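Local coordinates for protein putative metal-sulfur cluster biosynthesis proteins YuaD (Bacillus subtilis, PDB 1ORU) that is of unknown function but carries a MOSC domain, consistent with a role in molybdenum or pyridoxal phosphate binding, at residues Arg67-Val72 / Ala121-Glu126. Sequence-based numbering, arbitrary orientation.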
loop_
_atom_site.group_PDB
_atom_site.type_symbol
_atom_site.label_atom_id
_atom_site.label_comp_id
_atom_site.label_asym_id
_atom_site.label_seq_id
_atom_site.Cartn_x
_atom_site.Cartn_y
_atom_site.Cartn_z
ATOM N N ARG A 67 0.348 -5.790 -6.847
ATOM C CA ARG A 67 0.997 -7.061 -6.546
ATOM C C ARG A 67 2.192 -7.304 -7.471
ATOM O O ARG A 67 2.173 -8.204 -8.314
ATOM C CB ARG A 67 -0.035 -8.185 -6.678
ATOM C CG ARG A 67 -1.208 -8.051 -5.700
ATOM C CD ARG A 67 -2.394 -8.920 -6.114
ATOM N NE ARG A 67 -2.008 -10.322 -6.229
ATOM C CZ ARG A 67 -1.928 -11.169 -5.207
ATOM N NH1 ARG A 67 -2.223 -10.766 -3.978
ATOM N NH2 ARG A 67 -1.517 -12.415 -5.413
ATOM N N GLN A 68 3.235 -6.497 -7.298
ATOM C CA GLN A 68 4.436 -6.589 -8.125
ATOM C C GLN A 68 5.402 -7.697 -7.737
ATOM O O GLN A 68 5.996 -8.331 -8.603
ATOM C CB GLN A 68 5.177 -5.252 -8.106
ATOM C CG GLN A 68 4.424 -4.142 -8.811
ATOM C CD GLN A 68 5.031 -2.776 -8.563
ATOM O OE1 GLN A 68 6.223 -2.655 -8.289
ATOM N NE2 GLN A 68 4.214 -1.736 -8.674
ATOM N N ILE A 69 5.561 -7.926 -6.437
ATOM C CA ILE A 69 6.484 -8.948 -5.948
ATOM C C ILE A 69 5.796 -9.805 -4.894
ATOM O O ILE A 69 5.143 -9.285 -3.991
ATOM C CB ILE A 69 7.740 -8.303 -5.301
ATOM C CG1 ILE A 69 8.459 -7.403 -6.312
ATOM C CG2 ILE A 69 8.687 -9.389 -4.800
ATOM C CD1 ILE A 69 9.107 -8.154 -7.471
ATOM N N SER A 70 5.945 -11.119 -5.015
ATOM C CA SER A 70 5.338 -12.042 -4.070
ATOM C C SER A 70 6.417 -12.647 -3.186
ATOM O O SER A 70 7.438 -13.122 -3.689
ATOM C CB SER A 70 4.603 -13.149 -4.826
ATOM O OG SER A 70 4.043 -14.082 -3.926
ATOM N N ILE A 71 6.193 -12.627 -1.873
ATOM C CA ILE A 71 7.164 -13.172 -0.927
ATOM C C ILE A 71 6.559 -14.206 0.027
ATOM O O ILE A 71 5.442 -14.037 0.515
ATOM C CB ILE A 71 7.785 -12.064 -0.041
ATOM C CG1 ILE A 71 8.328 -10.927 -0.909
ATOM C CG2 ILE A 71 8.894 -12.654 0.825
ATOM C CD1 ILE A 71 8.960 -9.805 -0.098
ATOM N N VAL A 72 7.308 -15.277 0.280
ATOM C CA VAL A 72 6.883 -16.314 1.220
ATOM C C VAL A 72 8.086 -16.623 2.105
ATOM O O VAL A 72 9.227 -16.374 1.718
ATOM C CB VAL A 72 6.445 -17.633 0.514
ATOM C CG1 VAL A 72 5.277 -17.366 -0.413
ATOM C CG2 VAL A 72 7.612 -18.251 -0.252
ATOM N N ALA A 121 18.046 -2.021 -3.145
ATOM C CA ALA A 121 16.716 -2.354 -3.656
ATOM C C ALA A 121 15.794 -2.449 -2.445
ATOM O O ALA A 121 16.178 -2.999 -1.403
ATOM C CB ALA A 121 16.747 -3.686 -4.405
ATOM N N ALA A 122 14.588 -1.907 -2.570
ATOM C CA ALA A 122 13.647 -1.918 -1.454
ATOM C C ALA A 122 12.223 -2.263 -1.864
ATOM O O ALA A 122 11.727 -1.823 -2.905
ATOM C CB ALA A 122 13.664 -0.563 -0.748
ATOM N N LEU A 123 11.571 -3.059 -1.023
ATOM C CA LEU A 123 10.194 -3.474 -1.257
ATOM C C LEU A 123 9.267 -2.847 -0.217
ATOM O O LEU A 123 9.594 -2.792 0.978
ATOM C CB LEU A 123 10.083 -5.003 -1.185
ATOM C CG LEU A 123 10.912 -5.791 -2.205
ATOM C CD1 LEU A 123 10.705 -7.285 -2.011
ATOM C CD2 LEU A 123 10.507 -5.379 -3.602
ATOM N N LEU A 124 8.120 -2.368 -0.685
ATOM C CA LEU A 124 7.110 -1.764 0.180
ATOM C C LEU A 124 6.048 -2.833 0.407
ATOM O O LEU A 124 5.464 -3.340 -0.546
ATOM C CB LEU A 124 6.481 -0.549 -0.507
ATOM C CG LEU A 124 5.235 0.046 0.158
ATOM C CD1 LEU A 124 5.603 0.662 1.506
ATOM C CD2 LEU A 124 4.624 1.101 -0.767
ATOM N N CYS A 125 5.790 -3.177 1.661
ATOM C CA CYS A 125 4.793 -4.209 1.951
ATOM C C CYS A 125 3.347 -3.778 1.656
ATOM O O CYS A 125 2.871 -2.751 2.163
ATOM C CB CYS A 125 4.908 -4.653 3.409
ATOM S SG CYS A 125 3.768 -5.990 3.812
ATOM N N GLU A 126 2.659 -4.560 0.826
ATOM C CA GLU A 126 1.269 -4.287 0.493
ATOM C C GLU A 126 0.305 -5.311 1.107
ATOM O O GLU A 126 -0.787 -5.556 0.587
ATOM C CB GLU A 126 1.073 -4.216 -1.025
ATOM C CG GLU A 126 1.599 -2.923 -1.656
ATOM C CD GLU A 126 0.822 -1.682 -1.228
ATOM O OE1 GLU A 126 -0.421 -1.755 -1.150
ATOM O OE2 GLU A 126 1.448 -0.624 -0.987
#
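Leu123 reaches from strand 122-128 to Ile69 and Ile71, which point the same way from strand 69-73 because they are two residues apart. The tightest touch is between methyl ends: CD1 of Leu123 lies 3.6 Å from CD1 of Ile71, the two side chains meeting tip to tip. With chi2 of Ile71 near 180°, CD1 lies anti to CA, which carries that methyl out to the leucine. Ile69 meets the same leucine at about a right angle, and the fork of Leu123 suits this place: CD1 is 4.0 Å from CG2 of Ile69, while CD2 is 4.0 Å from CG1 of Ile69. Both branches of the isoleucine are thus used.

The backbones stay well apart, with CA of Ile69 8.1 Å from CA of Leu123, and no hydrogen bond joins the segments. Each strand instead pairs with strand 163-169, which lies between them in a closed beta barrel; a classic beta bulge at Gln68 and Ile69 faces Cys165. Phe33 packs on both Ile69 and Leu123.

The looser side lies toward Arg67 and Glu126, which make no contact across the segments. Partly exposed Arg67 hydrogen-bonds to Asn129 through NH2. Buried Glu126 forms a salt bridge with Arg66, and its OE2 lies close to that of Glu126 of the second subunit. Contact between the segments is therefore wholly apolar, branched aliphatic side chains meeting in the barrel's buried interior, governed by shape and exclusion of water.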